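BlEst2 (Bacillus licheniformis, PDB 6WPX) probably hydrolyses ester bonds as a lipase or esterase, captured here in a propeptide form whose C-terminal domain has an autoinhibitory effect. Local coordinates at residues 100-105 / 113-118; 70-75 / 263-268. All coordinates share one frame; numbering follows the deposited sequence.

How the contacts relate
From the N terminus, residues 70-75 come first and wait for a partner almost two hundred residues away. The chain then runs through strand 80-83 into helix 91-109, turns in three residues and enters strand 113-118, where contact 1 closes a short local loop. Only at 263-268 does contact 2 close its own, far longer loop, so that contact 1 falls wholly within it. Contact 1 seats a helix on one face of the mixed sheet; contact 2 pairs two helices on the opposite face. Their centres lie about 17 Å apart, and strand 113-118 joins them: Val116 CG1 packs 3.8 Å from Phe267 CZ.

Contact 1 of 2, residues 100-105 / 113-118; sequences AKLREI and VILVSY
Leu102 and Leu115 meet tip to tip, CD2 of Leu102 lying 3.7 Å from CD2 of Leu115. The Leu102 methyl also lies against Val113, crossing it at a slant with CD2 of Leu102 4.1 Å from CG2 of Val113. One turn further along the helix, Ile105 offers its branch methyl instead of its longer arm: CG2 of Ile105 sits 4.0 Å from CG1 of Val113, and the two side chains stand at about a right angle. Val113 serves both helix residues because its methyls diverge; with CG1 anti to the carbonyl carbon (chi1 -55°), CG1 takes Ile105 and CG2 takes Leu102. All four side chains are buried and purely apolar. This is the helix-on-sheet packing of a beta-alpha-beta crossover in the alpha/beta-hydrolase fold: strand 80-83 leads into helix 91-109, which returns the chain to strand 113-118, set parallel to it beyond strand 50-53. The helix runs against the strand at 136°, its axis 10.7 Å away. As in relatives of this fold, the strand probably leads to the nucleophile elbow. Neighbouring strands extend the apolar layer, Leu102 touching Val138 while Ile105 and Val113 both touch Val51. Polar interactions lie apart from this layer. Backbone bonds tie Val113 to Glu139 and Leu115 to Arg140, fixing the strand beside strand 138-144. On the helix, Lys101 NZ and Glu104 OE2 form a long salt bridge of 3.9 Å. Glu104 OE1 is hydrogen-bonded to Trp34 NE1, and Arg103 NH1 to Tyr137 OH, the latter bond linking the helix to the residue just before strand 138-144.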
loop_
_atom_site.group_PDB
_atom_site.type_symbol
_atom_site.label_atom_id
_atom_site.label_comp_id
_atom_site.label_asym_id
_atom_site.label_seq_id
_atom_site.Cartn_x
_atom_site.Cartn_y
_atom_site.Cartn_z
ATOM N N ALA A 100 -21.843 12.579 7.106
ATOM C CA ALA A 100 -22.796 13.660 6.835
ATOM C C ALA A 100 -23.690 13.311 5.637
ATOM O O ALA A 100 -24.908 13.466 5.727
ATOM C CB ALA A 100 -22.055 14.963 6.586
ATOM N N LYS A 101 -23.100 12.758 4.552
ATOM C CA LYS A 101 -23.867 12.399 3.354
ATOM C C LYS A 101 -24.671 11.141 3.538
ATOM O O LYS A 101 -25.731 11.034 2.936
ATOM C CB LYS A 101 -22.985 12.331 2.088
ATOM C CG LYS A 101 -22.104 13.576 1.827
ATOM C CD LYS A 101 -22.909 14.873 1.637
ATOM C CE LYS A 101 -22.015 16.088 1.506
ATOM N NZ LYS A 101 -22.827 17.285 1.204
ATOM N N LEU A 102 -24.210 10.199 4.396
ATOM C CA LEU A 102 -24.959 8.965 4.670
ATOM C C LEU A 102 -26.300 9.290 5.329
ATOM O O LEU A 102 -27.276 8.605 5.077
ATOM C CB LEU A 102 -24.157 7.952 5.494
ATOM C CG LEU A 102 -23.027 7.219 4.754
ATOM C CD1 LEU A 102 -22.153 6.459 5.747
ATOM C CD2 LEU A 102 -23.577 6.273 3.693
ATOM N N ARG A 103 -26.367 10.389 6.091
ATOM C CA ARG A 103 -27.625 10.841 6.676
ATOM C C ARG A 103 -28.598 11.210 5.528
ATOM O O ARG A 103 -29.759 10.803 5.571
ATOM C CB ARG A 103 -27.381 12.038 7.620
ATOM C CG ARG A 103 -28.669 12.452 8.312
ATOM C CD ARG A 103 -28.536 13.645 9.216
ATOM N NE ARG A 103 -29.847 14.049 9.737
ATOM C CZ ARG A 103 -30.468 13.491 10.779
ATOM N NH1 ARG A 103 -29.928 12.453 11.408
ATOM N NH2 ARG A 103 -31.655 13.941 11.169
ATOM N N GLU A 104 -28.116 11.954 4.500
ATOM C CA GLU A 104 -28.910 12.350 3.318
ATOM C C GLU A 104 -29.284 11.115 2.488
ATOM O O GLU A 104 -30.401 11.026 1.981
ATOM C CB GLU A 104 -28.129 13.313 2.415
ATOM C CG GLU A 104 -27.677 14.609 3.062
ATOM C CD GLU A 104 -26.854 15.495 2.149
ATOM O OE1 GLU A 104 -26.631 15.123 0.973
ATOM O OE2 GLU A 104 -26.411 16.566 2.622
ATOM N N ILE A 105 -28.361 10.158 2.353
ATOM C CA ILE A 105 -28.628 8.941 1.592
ATOM C C ILE A 105 -29.697 8.100 2.310
ATOM O O ILE A 105 -30.631 7.610 1.664
ATOM C CB ILE A 105 -27.329 8.159 1.275
ATOM C CG1 ILE A 105 -26.360 9.025 0.422
ATOM C CG2 ILE A 105 -27.659 6.851 0.561
ATOM C CD1 ILE A 105 -24.824 8.529 0.402
ATOM N N VAL A 113 -28.433 1.498 4.578
ATOM C CA VAL A 113 -27.739 1.114 3.364
ATOM C C VAL A 113 -26.577 0.184 3.680
ATOM O O VAL A 113 -26.170 0.038 4.838
ATOM C CB VAL A 113 -27.273 2.359 2.559
ATOM C CG1 VAL A 113 -28.437 3.293 2.252
ATOM C CG2 VAL A 113 -26.151 3.111 3.281
ATOM N N ILE A 114 -26.015 -0.409 2.627
ATOM C CA ILE A 114 -24.835 -1.257 2.731
ATOM C C ILE A 114 -23.704 -0.417 2.153
ATOM O O ILE A 114 -23.904 0.241 1.141
ATOM C CB ILE A 114 -25.041 -2.560 1.910
ATOM C CG1 ILE A 114 -26.079 -3.485 2.579
ATOM C CG2 ILE A 114 -23.687 -3.299 1.646
ATOM C CD1 ILE A 114 -26.604 -4.570 1.607
ATOM N N LEU A 115 -22.533 -0.442 2.772
ATOM C CA LEU A 115 -21.389 0.218 2.142
ATOM C C LEU A 115 -20.570 -0.842 1.433
ATOM O O LEU A 115 -20.237 -1.867 2.039
ATOM C CB LEU A 115 -20.514 0.980 3.148
ATOM C CG LEU A 115 -21.162 2.143 3.913
ATOM C CD1 LEU A 115 -20.171 2.755 4.860
ATOM C CD2 LEU A 115 -21.681 3.224 2.964
ATOM N N VAL A 116 -20.269 -0.602 0.138
ATOM C CA VAL A 116 -19.326 -1.415 -0.639
ATOM C C VAL A 116 -18.213 -0.431 -0.901
ATOM O O VAL A 116 -18.402 0.543 -1.620
ATOM C CB VAL A 116 -19.858 -2.127 -1.905
ATOM C CG1 VAL A 116 -18.688 -2.754 -2.695
ATOM C CG2 VAL A 116 -20.856 -3.225 -1.509
ATOM N N SER A 117 -17.100 -0.623 -0.206
ATOM C CA SER A 117 -16.005 0.319 -0.199
ATOM C C SER A 117 -14.708 -0.233 -0.718
ATOM O O SER A 117 -14.235 -1.267 -0.267
ATOM C CB SER A 117 -15.825 0.851 1.213
ATOM O OG SER A 117 -17.064 1.387 1.650
ATOM N N TYR A 118 -14.088 0.511 -1.606
ATOM C CA TYR A 118 -12.839 0.109 -2.228
ATOM C C TYR A 118 -11.627 0.809 -1.678
ATOM O O TYR A 118 -11.651 2.027 -1.530
ATOM C CB TYR A 118 -12.963 0.436 -3.722
ATOM C CG TYR A 118 -11.694 0.336 -4.555
ATOM C CD1 TYR A 118 -10.954 -0.849 -4.595
ATOM C CD2 TYR A 118 -11.365 1.335 -5.469
ATOM C CE1 TYR A 118 -9.894 -1.011 -5.485
ATOM C CE2 TYR A 118 -10.305 1.186 -6.361
ATOM C CZ TYR A 118 -9.567 0.019 -6.360
ATOM O OH TYR A 118 -8.514 -0.096 -7.228
#

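Contact 2 of 2, residues 70-75 / 263-268; sequences AEQAWK and TFPVFM
Phe264 lays its ring against the backbone of Gln72 and Ala73. Its CB starts 3.7 Å from Gln72 CB, with the Gln72 amide oxygen OE1 a little farther off at 4.1 Å from that same Phe264 CB. Phe264 CG keeps beside the same methylene, 3.7 Å from Gln72 CB. Chi1 of -172° turns CG away from the backbone N, so the ring extends across to helix 69-75, and its two sides meet different atoms. Phe264 CE1 lies 3.7 Å from Gln72 O. On the other side, Phe264 CE2 lies 3.7 Å from Ala73 CA and 4.0 Å from Ala73 CB. At the tip, Phe264 CZ comes within 3.8 Å of Ala73 CA. Gln72 O and Ala73 N thus both stand over one face of the ring, displaced toward its rim. The Gln72 side chain, bent at chi2 (-72°), slides past Phe264 in the opposite direction. Replacing this ring by an alanine would probably open a gap beside Gln72 and Ala73 and leave Met69 and Ile50, which the ring also touches, without their aromatic neighbour. The two helices cross at -44°, joining helix 69-75 to helix 260-267 on one face of the alpha/beta-hydrolase sheet. Gln72 NE2 and Gln72 O are hydrogen-bonded within their own stretch of chain, to Asp68 OD2 and Asn76 ND2; what joins the two segments is van der Waals contact, made mainly by one flat ring lying against side-chain carbons and backbone.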
loop_
_atom_site.group_PDB
_atom_site.type_symbol
_atom_site.label_atom_id
_atom_site.label_comp_id
_atom_site.label_asym_id
_atom_site.label_seq_id
_atom_site.Cartn_x
_atom_site.Cartn_y
_atom_site.Cartn_z
ATOM N N ALA A 70 -22.655 -0.414 -11.465
ATOM C CA ALA A 70 -24.000 0.138 -11.285
ATOM C C ALA A 70 -25.067 -0.785 -11.920
ATOM O O ALA A 70 -26.117 -1.041 -11.318
ATOM C CB ALA A 70 -24.081 1.535 -11.889
ATOM N N GLU A 71 -24.778 -1.279 -13.141
ATOM C CA GLU A 71 -25.662 -2.180 -13.894
ATOM C C GLU A 71 -25.770 -3.515 -13.154
ATOM O O GLU A 71 -26.850 -4.081 -13.092
ATOM C CB GLU A 71 -25.125 -2.376 -15.321
ATOM C CG GLU A 71 -25.975 -3.261 -16.209
ATOM C CD GLU A 71 -25.499 -3.397 -17.648
ATOM O OE1 GLU A 71 -24.274 -3.549 -17.865
ATOM O OE2 GLU A 71 -26.363 -3.409 -18.553
ATOM N N GLN A 72 -24.667 -3.996 -12.580
ATOM C CA GLN A 72 -24.651 -5.240 -11.793
ATOM C C GLN A 72 -25.605 -5.123 -10.593
ATOM O O GLN A 72 -26.395 -6.026 -10.349
ATOM C CB GLN A 72 -23.221 -5.552 -11.305
ATOM C CG GLN A 72 -22.301 -6.034 -12.430
ATOM C CD GLN A 72 -22.620 -7.422 -12.909
ATOM O OE1 GLN A 72 -23.169 -8.254 -12.178
ATOM N NE2 GLN A 72 -22.303 -7.695 -14.159
ATOM N N ALA A 73 -25.539 -4.003 -9.877
ATOM C CA ALA A 73 -26.399 -3.734 -8.720
ATOM C C ALA A 73 -27.861 -3.679 -9.149
ATOM O O ALA A 73 -28.692 -4.403 -8.591
ATOM C CB ALA A 73 -25.980 -2.427 -8.044
ATOM N N TRP A 74 -28.172 -2.863 -10.163
ATOM C CA TRP A 74 -29.529 -2.709 -10.681
ATOM C C TRP A 74 -30.113 -4.024 -11.196
ATOM O O TRP A 74 -31.221 -4.389 -10.784
ATOM C CB TRP A 74 -29.584 -1.624 -11.764
ATOM C CG TRP A 74 -30.968 -1.395 -12.309
ATOM C CD1 TRP A 74 -31.917 -0.573 -11.793
ATOM C CD2 TRP A 74 -31.580 -2.074 -13.406
ATOM N NE1 TRP A 74 -33.075 -0.663 -12.526
ATOM C CE2 TRP A 74 -32.893 -1.569 -13.532
ATOM C CE3 TRP A 74 -31.134 -3.043 -14.327
ATOM C CZ2 TRP A 74 -33.777 -2.013 -14.528
ATOM C CZ3 TRP A 74 -32.016 -3.499 -15.292
ATOM C CH2 TRP A 74 -33.311 -2.965 -15.406
ATOM N N LYS A 75 -29.385 -4.754 -12.074
ATOM C CA LYS A 75 -29.928 -5.988 -12.664
ATOM C C LYS A 75 -30.166 -7.100 -11.626
ATOM O O LYS A 75 -30.931 -8.012 -11.878
ATOM C CB LYS A 75 -29.076 -6.485 -13.848
ATOM C CG LYS A 75 -27.819 -7.248 -13.489
ATOM C CD LYS A 75 -27.099 -7.592 -14.765
ATOM C CE LYS A 75 -25.731 -8.182 -14.570
ATOM N NZ LYS A 75 -25.124 -8.476 -15.905
ATOM N N THR A 263 -16.683 -9.058 -9.415
ATOM C CA THR A 263 -16.872 -9.163 -7.959
ATOM C C THR A 263 -18.280 -8.918 -7.442
ATOM O O THR A 263 -18.570 -9.423 -6.355
ATOM C CB THR A 263 -15.881 -8.290 -7.209
ATOM O OG1 THR A 263 -16.026 -6.943 -7.655
ATOM C CG2 THR A 263 -14.434 -8.787 -7.376
ATOM N N PHE A 264 -19.159 -8.198 -8.178
ATOM C CA PHE A 264 -20.521 -8.069 -7.666
ATOM C C PHE A 264 -21.146 -9.458 -7.386
ATOM O O PHE A 264 -21.687 -9.622 -6.290
ATOM C CB PHE A 264 -21.457 -7.247 -8.577
ATOM C CG PHE A 264 -22.786 -6.987 -7.914
ATOM C CD1 PHE A 264 -23.821 -7.919 -8.000
ATOM C CD2 PHE A 264 -22.994 -5.823 -7.168
ATOM C CE1 PHE A 264 -25.021 -7.723 -7.311
ATOM C CE2 PHE A 264 -24.199 -5.623 -6.483
ATOM C CZ PHE A 264 -25.213 -6.576 -6.573
ATOM N N PRO A 265 -21.099 -10.461 -8.300
ATOM C CA PRO A 265 -21.706 -11.767 -7.965
ATOM C C PRO A 265 -21.051 -12.426 -6.740
ATOM O O PRO A 265 -21.724 -13.167 -6.010
ATOM C CB PRO A 265 -21.459 -12.603 -9.234
ATOM C CG PRO A 265 -21.157 -11.658 -10.296
ATOM C CD PRO A 265 -20.492 -10.502 -9.658
ATOM N N VAL A 266 -19.743 -12.108 -6.490
ATOM C CA VAL A 266 -18.970 -12.658 -5.380
ATOM C C VAL A 266 -19.420 -12.045 -4.051
ATOM O O VAL A 266 -19.668 -12.784 -3.112
ATOM C CB VAL A 266 -17.428 -12.557 -5.585
ATOM C CG1 VAL A 266 -16.683 -13.153 -4.371
ATOM C CG2 VAL A 266 -17.002 -13.254 -6.886
ATOM N N PHE A 267 -19.547 -10.719 -3.964
ATOM C CA PHE A 267 -20.004 -10.148 -2.696
ATOM C C PHE A 267 -21.527 -10.090 -2.594
ATOM O O PHE A 267 -22.018 -9.778 -1.528
ATOM C CB PHE A 267 -19.337 -8.789 -2.385
ATOM C CG PHE A 267 -19.592 -7.646 -3.339
ATOM C CD1 PHE A 267 -20.829 -6.999 -3.365
ATOM C CD2 PHE A 267 -18.563 -7.144 -4.145
ATOM C CE1 PHE A 267 -21.056 -5.930 -4.233
ATOM C CE2 PHE A 267 -18.795 -6.071 -5.009
ATOM C CZ PHE A 267 -20.033 -5.467 -5.041
ATOM N N MET A 268 -22.281 -10.410 -3.660
ATOM C CA MET A 268 -23.761 -10.401 -3.608
ATOM C C MET A 268 -24.317 -11.233 -2.419
ATOM O O MET A 268 -25.133 -10.680 -1.676
ATOM C CB MET A 268 -24.419 -10.770 -4.917
ATOM C CG MET A 268 -25.960 -10.616 -4.873
ATOM S SD MET A 268 -26.769 -11.039 -6.411
ATOM C CE MET A 268 -26.427 -12.818 -6.506
#